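PDB 3NNB: alginate lyase from Bacteroides ovatus, which probably depolymerises alginate by beta-elimination at the glycosidic links between its uronic acid units. Local coordinates for residues V133-D137 and G194-W198; N143-T147 and Q201-W205; L269-L275 and W328-K334. One frame throughout, in Å; residues are numbered along the deposited sequence. Where two conformers were deposited one is given.

How the interactions relate
Interactions 1 and 2 share helix 189-208 and touch each other, with Trp198 O packed against Pro144 CB; their centres are 12 Å apart. Interaction 3 lies far off, its nearest atoms about 21 Å from interaction 1 and about 17 Å from interaction 2. Interaction 1 is buried and depends on aromatic and apolar contacts between two helices. Interaction 2 is partly buried: a loop lies along the same helix, covering an indole face with side-chain and backbone atoms, and a water bridges the rim. Interaction 3, also partly buried, joins the turn leading into helix 274-293 to an irregular segment and adds direct backbone hydrogen bonds and two waters to its apolar contacts.

Interaction 1. Residues V133-D137 and G194-W198; sequences VWFLD and GMKEW
Phe135 and Trp198 meet through different first torsions: CG of Phe135 lies beside its backbone N (chi1 -66°), whereas CG of Trp198 points the opposite way from the N (chi1 -167°). The result is a T-shaped pair, the edge of Phe135 directed at the face of the Trp198 indole with planes at 82° and the centroids of the Phe135 ring and the Trp198 six-membered ring 4.7 Å apart. Phe135 CD1 makes the closest approach, 3.5 Å from Trp198 CE2. Selenomethionine Met195 bends twice along its chain and lays CE over the centre of one Phe135 face, 3.6 Å from the ring centroid, a CH-pi contact. Its SE is oblique to the same ring, giving a Met-aromatic contact at 4.3 Å from SE to the centroid. Helices 121-136 and 189-208 meet here in a largely helical protein, consistent with the alpha/alpha toroid of the six-hairpin clan. Trp134 CD1 covers the other Phe135 face, so the ring is sandwiched. Beside the aromatic group, Leu136 CD2 rests on bare backbone, 3.6 Å from Gly194 C. The indole rotation is fixed further by a hydrogen bond from Trp198 NE1 to Met142 O, while Met104 and Met174 also touch Phe135.

Interaction 2. Residues N143-T147 and Q201-W205; sequences NPHLT and QLVEW
Gln201 begins the contact with its CB against the ring of Pro144, 3.6 Å from Pro144 CG, while its extended chain continues past that carbon. Pro144 centres an inverse gamma turn, closed by His145 N bonding to Asn143 O at 2.9 Å. At Leu202 the backbones come closest, with Pro144 CA and Leu202 CA 4.8 Å apart. The Leu202 side chain reaches on toward the loop, placing its CD1 3.8 Å from Leu146 CD1. One turn after Gln201, Trp205 has CG anti to the backbone N (chi1 178°), which brings one indole face against His145 CB and Leu146 N. His145 CB stands 3.4 Å from the centroid of the five-membered ring and only 3° off its normal, a clear CH-pi contact, and Leu146 N lies over the same face. At the indole nitrogen a water accepts from Trp205 NE1 at 2.9 Å and is also hydrogen-bonded to Thr147 OG1 at 2.8 Å. The rotation of the imidazole is fixed at both nitrogens: Thr147 N donates to His145 ND1 at 3.1 Å almost in the ring plane, and His145 NE2 bonds to Asp62. Residues 143-147 belong to the loop between helix 121-136 and strand 148-151, which pairs in parallel with strand 64-66, while Leu202 on helix 189-208 also touches Tyr233 of helix 221-236.

Interaction 3. Residues L269-L275 and W328-K334; sequences LARTTAL and WPYQQIK
Thr272 and Ile333 form one of two backbone hydrogen bonds flanking the single bridge of Thr273 with Gln332: Ile333 N donates to Thr272 O at 3.0 Å (142° at the hydrogen). In the other, Ala274 N reaches Gln331 O, also at 3.0 Å, from above the carbonyl plane; Trp328 NE1 adds a weak bond to that oxygen. Among side chains, Gln332 is the one that bonds directly to a backbone amide of 269-275. Its CG is anti to the backbone N (chi1 -178°) and the chain bends at chi2 (64°), carrying OE1 to the start of helix 274-293. There it accepts a weak bond from Leu275 N at 2.9 Å and a hydrogen bond from Gly276 N, serving first-turn amides although the Thr273 side chain makes no capping bond. The amide's turn is set by Gln332 NE2 donating to Lys334 O at 2.8 Å. Two waters add bridges: one joins Leu269 O and Arg271 O to Gln331 N, the other Ala270 O to Gln331 NE2. The apolar contacts include two CH-pi contacts: Leu269 CD2 lies 3.9 Å from the Tyr330 ring centroid, and Leu275 CD1 4.3 Å from that of the Trp328 six-membered ring, with Tyr330 on the opposite indole face. Ala274 CB packs on Tyr330 CB. Around them, Leu275 also touches Leu317 of helix 310-317 and Trp336 of helix 336-351, the two helices that bracket the loop carrying 328-334.

Interaction 1. Residues V133-D137 and G194-W198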
ATOM      1  N   VAL A 133      18.395  -6.796   7.700  1.00  6.46           N
ATOM      2  CA  VAL A 133      18.225  -6.199   9.025  1.00  8.23           C
ATOM      3  C   VAL A 133      16.763  -6.318   9.469  1.00 10.15           C
ATOM      4  O   VAL A 133      16.470  -6.686  10.606  1.00  8.52           O
ATOM      5  CB  VAL A 133      18.713  -4.761   9.068  1.00  9.16           C
ATOM      6  CG1 VAL A 133      18.332  -4.109  10.409  1.00  8.77           C
ATOM      7  CG2 VAL A 133      20.253  -4.733   8.838  1.00  7.84           C
ATOM      8  N   TRP A 134      15.842  -6.037   8.568  1.00  8.85           N
ATOM      9  CA  TRP A 134      14.423  -6.021   8.948  1.00  6.20           C
ATOM     10  C   TRP A 134      13.786  -7.392   9.127  1.00  6.61           C
ATOM     11  O   TRP A 134      12.980  -7.585  10.044  1.00  7.37           O
ATOM     12  CB  TRP A 134      13.578  -5.196   7.952  1.00  6.47           C
ATOM     13  CG  TRP A 134      12.193  -4.964   8.465  1.00  6.25           C
ATOM     14  CD1 TRP A 134      11.109  -5.767   8.320  1.00  9.52           C
ATOM     15  CD2 TRP A 134      11.793  -3.904   9.342  1.00  7.32           C
ATOM     16  NE1 TRP A 134      10.030  -5.246   9.017  1.00  6.42           N
ATOM     17  CE2 TRP A 134      10.440  -4.126   9.678  1.00  6.19           C
ATOM     18  CE3 TRP A 134      12.450  -2.780   9.869  1.00  8.53           C
ATOM     19  CZ2 TRP A 134       9.718  -3.258  10.506  1.00  8.16           C
ATOM     20  CZ3 TRP A 134      11.736  -1.908  10.670  1.00  6.86           C
ATOM     21  CH2 TRP A 134      10.393  -2.170  11.015  1.00  9.65           C
ATOM     22  N   PHE A 135      14.100  -8.317   8.227  1.00  6.34           N
ATOM     23  CA  PHE A 135      13.443  -9.601   8.103  1.00  6.68           C
ATOM     24  C   PHE A 135      14.222 -10.868   8.484  1.00  7.72           C
ATOM     25  O   PHE A 135      13.584 -11.867   8.843  1.00  7.97           O
ATOM     26  CB  PHE A 135      12.975  -9.826   6.666  1.00  7.29           C
ATOM     27  CG  PHE A 135      11.890  -8.891   6.207  1.00  8.56           C
ATOM     28  CD1 PHE A 135      10.545  -9.112   6.543  1.00  9.52           C
ATOM     29  CD2 PHE A 135      12.199  -7.778   5.416  1.00  7.68           C
ATOM     30  CE1 PHE A 135       9.555  -8.260   6.124  1.00  8.80           C
ATOM     31  CE2 PHE A 135      11.191  -6.895   5.025  1.00  7.74           C
ATOM     32  CZ  PHE A 135       9.862  -7.165   5.353  1.00  9.28           C
ATOM     33  N   LEU A 136      15.541 -10.898   8.264  1.00  8.57           N
ATOM     34  CA  LEU A 136      16.302 -12.166   8.239  1.00  8.15           C
ATOM     35  C   LEU A 136      17.318 -12.324   9.352  1.00 10.22           C
ATOM     36  O   LEU A 136      17.550 -13.464   9.791  1.00 13.66           O
ATOM     37  CB  LEU A 136      16.992 -12.382   6.887  1.00  9.13           C
ATOM     38  CG  LEU A 136      16.064 -12.227   5.664  1.00  8.97           C
ATOM     39  CD1 LEU A 136      16.884 -12.380   4.349  1.00 12.60           C
ATOM     40  CD2 LEU A 136      14.914 -13.234   5.730  1.00 12.19           C
ATOM     41  N   ASP A 137      17.926 -11.232   9.806  1.00  8.64           N
ATOM     42  CA  ASP A 137      19.002 -11.313  10.797  1.00 10.55           C
ATOM     43  C   ASP A 137      18.370 -11.663  12.156  1.00 10.01           C
ATOM     44  O   ASP A 137      17.419 -11.001  12.613  1.00 11.61           O
ATOM     45  CB  ASP A 137      19.720  -9.973  10.940  1.00  7.35           C
ATOM     46  CG  ASP A 137      20.603  -9.589   9.739  1.00 11.67           C
ATOM     47  OD1 ASP A 137      20.898 -10.460   8.897  1.00 12.67           O
ATOM     48  OD2 ASP A 137      20.974  -8.364   9.674  1.00 12.45           O
ATOM     49  N   GLY A 194      14.645 -16.757   2.034  1.00  9.73           N
ATOM     50  CA  GLY A 194      14.336 -16.189   3.338  1.00  8.96           C
ATOM     51  C   GLY A 194      13.125 -15.269   3.300  1.00 10.98           C
ATOM     52  O   GLY A 194      12.264 -15.325   4.196  1.00  8.86           O
HETATM   53  N   MSE A 195      13.056 -14.439   2.267  1.00  9.47           N
HETATM   54  CA  MSE A 195      11.916 -13.545   2.096  1.00  8.25           C
HETATM   55  C   MSE A 195      10.605 -14.313   1.813  1.00  8.96           C
HETATM   56  O   MSE A 195       9.529 -14.001   2.364  1.00  8.63           O
HETATM   57  CB  MSE A 195      12.212 -12.518   1.004  1.00  7.19           C
HETATM   58  CG  MSE A 195      13.290 -11.509   1.395  1.00  8.54           C
HETATM   59 SE   MSE A 195      13.023 -10.577   3.055  0.75  4.93          SE
HETATM   60  CE  MSE A 195      11.203  -9.962   2.754  1.00  9.29           C
ATOM     61  N   LYS A 196      10.668 -15.302   0.931  1.00  8.86           N
ATOM     62  CA  LYS A 196       9.475 -16.114   0.644  0.70  9.84           C
ATOM     63  C   LYS A 196       9.029 -16.875   1.901  1.00 10.16           C
ATOM     64  O   LYS A 196       7.831 -17.021   2.141  1.00 10.91           O
ATOM     65  CB  LYS A 196       9.738 -17.074  -0.503  0.70 10.82           C
ATOM     66  CG  LYS A 196       9.855 -16.352  -1.824  0.70 15.30           C
ATOM     67  CD  LYS A 196      10.259 -17.280  -2.981  0.70 25.58           C
ATOM     68  CE  LYS A 196       9.126 -18.181  -3.457  0.70 33.52           C
ATOM     69  NZ  LYS A 196       8.905 -19.344  -2.551  0.70 41.36           N
ATOM     70  N   GLU A 197       9.978 -17.349   2.707  1.00  8.79           N
ATOM     71  CA  GLU A 197       9.648 -18.055   3.960  0.50  9.65           C
ATOM     72  C   GLU A 197       8.976 -17.112   4.966  1.00 10.47           C
ATOM     73  O   GLU A 197       8.013 -17.481   5.612  1.00 10.38           O
ATOM     74  CB  GLU A 197      10.882 -18.729   4.574  0.50 12.83           C
ATOM     75  CG  GLU A 197      11.279 -20.023   3.831  0.50 11.39           C
ATOM     76  CD  GLU A 197      12.510 -20.724   4.391  0.50 24.47           C
ATOM     77  OE1 GLU A 197      13.136 -20.200   5.323  0.50 22.18           O
ATOM     78  OE2 GLU A 197      12.840 -21.814   3.883  0.50 23.14           O
ATOM     79  N   TRP A 198       9.474 -15.875   5.069  1.00  8.86           N
ATOM     80  CA  TRP A 198       8.829 -14.877   5.944  1.00  7.93           C
ATOM     81  C   TRP A 198       7.384 -14.616   5.512  1.00  7.77           C
ATOM     82  O   TRP A 198       6.460 -14.680   6.336  1.00  8.51           O
ATOM     83  CB  TRP A 198       9.632 -13.574   5.964  1.00  8.92           C
ATOM     84  CG  TRP A 198       9.220 -12.635   7.059  1.00  5.96           C
ATOM     85  CD1 TRP A 198       9.835 -12.500   8.280  1.00  8.87           C
ATOM     86  CD2 TRP A 198       8.175 -11.660   7.032  1.00  8.21           C
ATOM     87  NE1 TRP A 198       9.216 -11.553   9.014  1.00  8.80           N
ATOM     88  CE2 TRP A 198       8.198 -11.005   8.282  1.00  7.34           C
ATOM     89  CE3 TRP A 198       7.244 -11.262   6.081  1.00  8.31           C
ATOM     90  CZ2 TRP A 198       7.317 -10.007   8.611  1.00  7.25           C
ATOM     91  CZ3 TRP A 198       6.367 -10.265   6.411  1.00  7.32           C
ATOM     92  CH2 TRP A 198       6.414  -9.644   7.671  1.00  8.07           C
TER

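Interaction 2. Residues N143-T147 and Q201-W205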
ATOM      1  N   ASN A 143       9.241 -10.576  13.651  1.00  7.50           N
ATOM      2  CA  ASN A 143       8.448 -11.813  13.547  1.00  6.96           C
ATOM      3  C   ASN A 143       7.324 -11.664  12.530  1.00  7.05           C
ATOM      4  O   ASN A 143       6.757 -10.576  12.384  1.00  6.59           O
ATOM      5  CB  ASN A 143       7.957 -12.257  14.910  1.00  7.07           C
ATOM      6  CG  ASN A 143       9.080 -12.614  15.839  1.00 10.39           C
ATOM      7  OD1 ASN A 143      10.119 -13.114  15.401  1.00 10.94           O
ATOM      8  ND2 ASN A 143       8.880 -12.368  17.140  1.00  8.33           N
ATOM      9  N   PRO A 144       6.973 -12.754  11.831  1.00  7.65           N
ATOM     10  CA  PRO A 144       5.998 -12.633  10.744  1.00  7.60           C
ATOM     11  C   PRO A 144       4.532 -12.722  11.221  1.00  7.57           C
ATOM     12  O   PRO A 144       3.812 -13.670  10.894  1.00  8.66           O
ATOM     13  CB  PRO A 144       6.372 -13.797   9.807  1.00  8.86           C
ATOM     14  CG  PRO A 144       6.910 -14.799  10.731  1.00  9.09           C
ATOM     15  CD  PRO A 144       7.681 -14.053  11.775  1.00 10.34           C
ATOM     16  N   HIS A 145       4.121 -11.700  11.974  1.00  7.30           N
ATOM     17  CA  HIS A 145       2.743 -11.534  12.442  1.00  6.21           C
ATOM     18  C   HIS A 145       2.545 -10.109  12.923  1.00  6.62           C
ATOM     19  O   HIS A 145       3.496  -9.393  13.176  1.00  9.10           O
ATOM     20  CB  HIS A 145       2.415 -12.493  13.575  1.00  6.84           C
ATOM     21  CG  HIS A 145       3.133 -12.193  14.849  1.00  8.89           C
ATOM     22  ND1 HIS A 145       2.653 -11.283  15.781  1.00 10.30           N
ATOM     23  CD2 HIS A 145       4.291 -12.674  15.347  1.00 10.63           C
ATOM     24  CE1 HIS A 145       3.488 -11.233  16.797  1.00 14.09           C
ATOM     25  NE2 HIS A 145       4.493 -12.053  16.554  1.00  9.28           N
ATOM     26  N   LEU A 146       1.284  -9.708  13.035  1.00  8.78           N
ATOM     27  CA  LEU A 146       0.926  -8.377  13.504  1.00  7.44           C
ATOM     28  C   LEU A 146      -0.089  -8.488  14.665  1.00  7.16           C
ATOM     29  O   LEU A 146      -1.029  -7.713  14.772  1.00  7.83           O
ATOM     30  CB  LEU A 146       0.391  -7.517  12.334  1.00  9.57           C
ATOM     31  CG  LEU A 146       1.504  -6.960  11.419  1.00 12.94           C
ATOM     32  CD1 LEU A 146       1.777  -7.985  10.330  1.00 16.62           C
ATOM     33  CD2 LEU A 146       1.109  -5.647  10.801  1.00 19.44           C
ATOM     34  N   THR A 147       0.167  -9.403  15.613  1.00  6.79           N
ATOM     35  CA  THR A 147      -0.653  -9.506  16.806  1.00  6.75           C
ATOM     36  C   THR A 147      -0.722  -8.196  17.581  1.00  7.45           C
ATOM     37  O   THR A 147      -1.766  -7.893  18.196  1.00  8.62           O
ATOM     38  CB  THR A 147      -0.168 -10.684  17.691  1.00 11.08           C
ATOM     39  OG1 THR A 147      -0.249 -11.864  16.898  1.00  9.92           O
ATOM     40  CG2 THR A 147      -1.054 -10.826  18.970  1.00  9.57           C
ATOM     41  N   GLN A 201       5.023 -17.537   6.261  1.00  9.24           N
ATOM     42  CA  GLN A 201       4.613 -17.495   7.643  1.00  9.04           C
ATOM     43  C   GLN A 201       3.600 -16.416   7.932  1.00  9.92           C
ATOM     44  O   GLN A 201       2.625 -16.620   8.642  1.00  8.83           O
ATOM     45  CB  GLN A 201       5.792 -17.375   8.559  1.00 11.42           C
ATOM     46  CG  GLN A 201       6.611 -18.633   8.619  1.00 13.05           C
ATOM     47  CD  GLN A 201       7.800 -18.451   9.562  1.00 23.24           C
ATOM     48  OE1 GLN A 201       8.811 -17.909   9.183  1.00 35.20           O
ATOM     49  NE2 GLN A 201       7.650 -18.883  10.788  1.00 36.69           N
ATOM     50  N   LEU A 202       3.796 -15.245   7.357  1.00  9.75           N
ATOM     51  CA  LEU A 202       2.787 -14.195   7.480  1.00  8.57           C
ATOM     52  C   LEU A 202       1.421 -14.622   6.950  1.00  7.81           C
ATOM     53  O   LEU A 202       0.413 -14.391   7.597  1.00  9.73           O
ATOM     54  CB  LEU A 202       3.258 -12.929   6.758  1.00  7.86           C
ATOM     55  CG  LEU A 202       2.282 -11.752   6.824  1.00  8.87           C
ATOM     56  CD1 LEU A 202       2.082 -11.225   8.282  1.00  8.40           C
ATOM     57  CD2 LEU A 202       2.641 -10.634   5.866  1.00  6.93           C
ATOM     58  N   VAL A 203       1.386 -15.216   5.763  1.00  6.13           N
ATOM     59  CA  VAL A 203       0.146 -15.717   5.167  1.00  7.16           C
ATOM     60  C   VAL A 203      -0.535 -16.785   6.035  1.00 10.05           C
ATOM     61  O   VAL A 203      -1.763 -16.699   6.251  1.00  9.43           O
ATOM     62  CB  VAL A 203       0.316 -16.202   3.708  1.00  7.91           C
ATOM     63  CG1 VAL A 203      -1.024 -16.934   3.228  1.00  7.06           C
ATOM     64  CG2 VAL A 203       0.684 -14.988   2.769  1.00  8.58           C
ATOM     65  N   GLU A 204       0.253 -17.689   6.601  1.00  9.09           N
ATOM     66  CA  GLU A 204      -0.263 -18.644   7.579  1.00  8.37           C
ATOM     67  C   GLU A 204      -0.908 -17.943   8.769  1.00 10.88           C
ATOM     68  O   GLU A 204      -1.975 -18.345   9.216  1.00 10.85           O
ATOM     69  CB  GLU A 204       0.849 -19.578   8.055  1.00  7.99           C
ATOM     70  CG  GLU A 204       1.211 -20.596   6.985  1.00 14.28           C
ATOM     71  CD  GLU A 204       2.376 -21.479   7.365  1.00 21.61           C
ATOM     72  OE1 GLU A 204       3.124 -21.166   8.295  1.00 21.92           O
ATOM     73  OE2 GLU A 204       2.529 -22.495   6.679  1.00 29.07           O
ATOM     74  N   TRP A 205      -0.247 -16.911   9.291  1.00  8.02           N
ATOM     75  CA  TRP A 205      -0.806 -16.162  10.386  1.00  8.41           C
ATOM     76  C   TRP A 205      -2.086 -15.453   9.944  1.00  9.91           C
ATOM     77  O   TRP A 205      -3.067 -15.406  10.710  1.00  9.54           O
ATOM     78  CB  TRP A 205       0.239 -15.160  10.905  1.00  8.71           C
ATOM     79  CG  TRP A 205      -0.254 -14.317  12.008  1.00 10.20           C
ATOM     80  CD1 TRP A 205      -0.350 -14.668  13.329  1.00 10.80           C
ATOM     81  CD2 TRP A 205      -0.787 -13.000  11.901  1.00  9.60           C
ATOM     82  NE1 TRP A 205      -0.889 -13.627  14.053  1.00 10.60           N
ATOM     83  CE2 TRP A 205      -1.183 -12.597  13.207  1.00  9.67           C
ATOM     84  CE3 TRP A 205      -1.013 -12.126  10.833  1.00 10.18           C
ATOM     85  CZ2 TRP A 205      -1.777 -11.369  13.449  1.00  9.69           C
ATOM     86  CZ3 TRP A 205      -1.576 -10.902  11.088  1.00 13.80           C
ATOM     87  CH2 TRP A 205      -1.964 -10.535  12.393  1.00 12.23           C
TER
HETATM   88  O   HOH W   1      -2.480 -13.493  16.514  1.00 11.72           O

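Interaction 3. Residues L269-L275 and W328-K334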
ATOM      1  N   LEU A 269     -17.230   7.766   2.845  1.00  8.16           N
ATOM      2  CA  LEU A 269     -17.769   9.137   2.802  1.00  8.90           C
ATOM      3  C   LEU A 269     -18.145   9.671   4.185  1.00  9.42           C
ATOM      4  O   LEU A 269     -18.313  10.881   4.341  1.00  9.52           O
ATOM      5  CB  LEU A 269     -18.993   9.198   1.857  1.00  7.51           C
ATOM      6  CG  LEU A 269     -18.624   8.949   0.374  1.00  8.27           C
ATOM      7  CD1 LEU A 269     -19.901   8.833  -0.518  1.00  9.16           C
ATOM      8  CD2 LEU A 269     -17.652  10.065  -0.127  1.00  8.08           C
ATOM      9  N   ALA A 270     -18.298   8.777   5.158  1.00  8.90           N
ATOM     10  CA  ALA A 270     -18.631   9.199   6.529  1.00 10.00           C
ATOM     11  C   ALA A 270     -17.397   9.706   7.277  1.00  9.51           C
ATOM     12  O   ALA A 270     -17.533  10.234   8.393  1.00 11.39           O
ATOM     13  CB  ALA A 270     -19.240   8.054   7.301  1.00 11.06           C
ATOM     14  N   ARG A 271     -16.209   9.521   6.716  1.00  8.03           N
ATOM     15  CA  ARG A 271     -14.974   9.899   7.420  1.00  7.88           C
ATOM     16  C   ARG A 271     -14.661  11.385   7.383  1.00  7.93           C
ATOM     17  O   ARG A 271     -15.152  12.119   6.517  1.00  7.89           O
ATOM     18  CB  ARG A 271     -13.793   9.135   6.830  1.00  9.37           C
ATOM     19  CG  ARG A 271     -13.986   7.586   6.825  1.00  9.66           C
ATOM     20  CD  ARG A 271     -14.179   6.990   8.210  1.00  9.18           C
ATOM     21  NE  ARG A 271     -12.968   7.152   8.990  1.00 11.70           N
ATOM     22  CZ  ARG A 271     -11.927   6.329   8.949  1.00 11.51           C
ATOM     23  NH1 ARG A 271     -11.917   5.251   8.144  1.00 12.17           N
ATOM     24  NH2 ARG A 271     -10.858   6.588   9.698  1.00 15.13           N
ATOM     25  N   THR A 272     -13.776  11.841   8.311  1.00  8.11           N
ATOM     26  CA  THR A 272     -13.337  13.235   8.293  1.00  7.39           C
ATOM     27  C   THR A 272     -12.454  13.547   7.098  1.00  8.93           C
ATOM     28  O   THR A 272     -12.363  14.701   6.672  1.00  8.69           O
ATOM     29  CB  THR A 272     -12.619  13.670   9.575  1.00  7.44           C
ATOM     30  OG1 THR A 272     -11.451  12.899   9.723  1.00  7.57           O
ATOM     31  CG2 THR A 272     -13.498  13.503  10.810  1.00  9.02           C
ATOM     32  N   THR A 273     -11.827  12.513   6.528  1.00  8.96           N
ATOM     33  CA  THR A 273     -11.145  12.634   5.244  1.00  8.18           C
ATOM     34  C   THR A 273     -11.846  11.791   4.170  1.00  6.78           C
ATOM     35  O   THR A 273     -11.274  10.851   3.616  1.00  8.21           O
ATOM     36  CB  THR A 273      -9.630  12.310   5.363  1.00  8.34           C
ATOM     37  OG1 THR A 273      -9.429  10.996   5.928  1.00  7.52           O
ATOM     38  CG2 THR A 273      -8.894  13.334   6.239  1.00  9.90           C
ATOM     39  N   ALA A 274     -13.106  12.126   3.889  1.00  6.87           N
ATOM     40  CA  ALA A 274     -13.893  11.353   2.975  1.00  6.77           C
ATOM     41  C   ALA A 274     -13.347  11.310   1.545  1.00  8.19           C
ATOM     42  O   ALA A 274     -13.463  10.297   0.875  1.00  7.05           O
ATOM     43  CB  ALA A 274     -15.333  11.875   2.999  1.00  6.50           C
ATOM     44  N   LEU A 275     -12.741  12.406   1.058  1.00  7.61           N
ATOM     45  CA  LEU A 275     -12.156  12.350  -0.278  1.00  8.39           C
ATOM     46  C   LEU A 275     -10.922  11.431  -0.229  1.00  8.46           C
ATOM     47  O   LEU A 275     -10.712  10.589  -1.113  1.00  9.93           O
ATOM     48  CB  LEU A 275     -11.782  13.726  -0.763  1.00  7.88           C
ATOM     49  CG  LEU A 275     -11.162  13.815  -2.146  1.00  8.19           C
ATOM     50  CD1 LEU A 275     -12.124  13.296  -3.203  1.00 10.25           C
ATOM     51  CD2 LEU A 275     -10.697  15.292  -2.502  1.00  9.84           C
ATOM     52  N   TRP A 328     -17.840  19.903  -2.564  1.00  8.83           N
ATOM     53  CA  TRP A 328     -17.740  18.540  -2.033  1.00  8.46           C
ATOM     54  C   TRP A 328     -18.561  18.439  -0.741  1.00  8.95           C
ATOM     55  O   TRP A 328     -18.213  19.029   0.279  1.00  8.78           O
ATOM     56  CB  TRP A 328     -16.250  18.247  -1.741  1.00  8.28           C
ATOM     57  CG  TRP A 328     -15.941  17.002  -1.014  1.00  7.77           C
ATOM     58  CD1 TRP A 328     -15.388  16.923   0.224  1.00  7.78           C
ATOM     59  CD2 TRP A 328     -16.011  15.664  -1.512  1.00  9.75           C
ATOM     60  NE1 TRP A 328     -15.169  15.609   0.571  1.00  9.00           N
ATOM     61  CE2 TRP A 328     -15.542  14.808  -0.482  1.00  9.54           C
ATOM     62  CE3 TRP A 328     -16.446  15.095  -2.706  1.00  6.41           C
ATOM     63  CZ2 TRP A 328     -15.514  13.422  -0.617  1.00 11.75           C
ATOM     64  CZ3 TRP A 328     -16.418  13.711  -2.826  1.00  8.97           C
ATOM     65  CH2 TRP A 328     -15.941  12.894  -1.788  1.00  9.11           C
ATOM     66  N   PRO A 329     -19.682  17.692  -0.782  1.00  8.16           N
ATOM     67  CA  PRO A 329     -20.624  17.692   0.321  1.00  7.74           C
ATOM     68  C   PRO A 329     -20.332  16.662   1.437  1.00  8.77           C
ATOM     69  O   PRO A 329     -21.247  16.138   2.049  1.00 14.53           O
ATOM     70  CB  PRO A 329     -21.947  17.405  -0.387  1.00 10.57           C
ATOM     71  CG  PRO A 329     -21.532  16.447  -1.522  1.00  9.51           C
ATOM     72  CD  PRO A 329     -20.185  16.914  -1.946  1.00  8.22           C
ATOM     73  N   TYR A 330     -19.051  16.397   1.666  1.00  9.13           N
ATOM     74  CA  TYR A 330     -18.578  15.496   2.699  1.00  8.38           C
ATOM     75  C   TYR A 330     -17.393  16.219   3.353  1.00  9.07           C
ATOM     76  O   TYR A 330     -16.953  17.269   2.888  1.00  8.51           O
ATOM     77  CB  TYR A 330     -18.101  14.168   2.078  1.00  8.26           C
ATOM     78  CG  TYR A 330     -19.157  13.548   1.166  1.00  7.42           C
ATOM     79  CD1 TYR A 330     -20.231  12.844   1.702  1.00  7.39           C
ATOM     80  CD2 TYR A 330     -19.136  13.732  -0.207  1.00  6.26           C
ATOM     81  CE1 TYR A 330     -21.209  12.298   0.892  1.00 10.74           C
ATOM     82  CE2 TYR A 330     -20.127  13.234  -1.007  1.00  9.57           C
ATOM     83  CZ  TYR A 330     -21.161  12.513  -0.444  1.00  9.42           C
ATOM     84  OH  TYR A 330     -22.179  12.003  -1.247  1.00 12.76           O
ATOM     85  N   GLN A 331     -16.837  15.628   4.396  1.00  8.15           N
ATOM     86  CA  GLN A 331     -15.698  16.221   5.040  1.00  8.36           C
ATOM     87  C   GLN A 331     -14.391  15.936   4.278  1.00  5.93           C
ATOM     88  O   GLN A 331     -14.225  14.883   3.646  1.00  8.14           O
ATOM     89  CB  GLN A 331     -15.584  15.707   6.472  1.00  8.77           C
ATOM     90  CG  GLN A 331     -16.781  15.992   7.365  1.00 12.25           C
ATOM     91  CD  GLN A 331     -16.621  15.339   8.751  1.00 16.57           C
ATOM     92  OE1 GLN A 331     -16.069  15.950   9.635  1.00 26.05           O
ATOM     93  NE2 GLN A 331     -16.994  14.061   8.870  1.00 23.23           N
ATOM     94  N   GLN A 332     -13.416  16.839   4.408  1.00  7.24           N
ATOM     95  CA  GLN A 332     -12.050  16.587   4.015  1.00  6.96           C
ATOM     96  C   GLN A 332     -11.203  17.602   4.765  1.00  9.67           C
ATOM     97  O   GLN A 332     -10.927  18.715   4.283  1.00 10.36           O
ATOM     98  CB  GLN A 332     -11.785  16.661   2.512  1.00  7.88           C
ATOM     99  CG  GLN A 332     -10.376  16.342   2.113  1.00  8.01           C
ATOM    100  CD  GLN A 332      -9.912  14.908   2.395  1.00  8.61           C
ATOM    101  OE1 GLN A 332     -10.719  13.953   2.414  1.00  7.25           O
ATOM    102  NE2 GLN A 332      -8.593  14.759   2.689  1.00  8.61           N
ATOM    103  N   ILE A 333     -10.814  17.209   5.960  1.00  7.23           N
ATOM    104  CA  ILE A 333     -10.275  18.164   6.930  1.00  8.27           C
ATOM    105  C   ILE A 333      -8.842  18.651   6.671  1.00  9.05           C
ATOM    106  O   ILE A 333      -8.400  19.616   7.307  1.00  8.82           O
ATOM    107  CB  ILE A 333     -10.402  17.645   8.381  1.00  6.95           C
ATOM    108  CG1 ILE A 333      -9.589  16.340   8.562  1.00  7.90           C
ATOM    109  CG2 ILE A 333     -11.903  17.494   8.780  1.00  6.36           C
ATOM    110  CD1 ILE A 333      -9.430  15.866  10.022  1.00  8.34           C
ATOM    111  N   LYS A 334      -8.141  17.971   5.765  1.00  8.52           N
ATOM    112  CA  LYS A 334      -6.779  18.305   5.400  1.00  9.20           C
ATOM    113  C   LYS A 334      -6.495  17.804   3.998  1.00  9.41           C
ATOM    114  O   LYS A 334      -7.329  17.120   3.416  1.00 10.41           O
ATOM    115  CB  LYS A 334      -5.817  17.661   6.382  1.00  9.49           C
ATOM    116  CG  LYS A 334      -5.953  16.139   6.451  1.00 10.04           C
ATOM    117  CD  LYS A 334      -5.005  15.489   7.496  1.00 13.53           C
ATOM    118  CE  LYS A 334      -5.062  13.967   7.485  1.00 13.52           C
ATOM    119  NZ  LYS A 334      -4.071  13.308   8.375  1.00 13.77           N
TER
HETATM  120  O   HOH W   2     -17.760  13.132   5.747  1.00 11.66           O
HETATM  121  O   HOH W   3     -17.051  12.073  10.694  1.00 26.42           O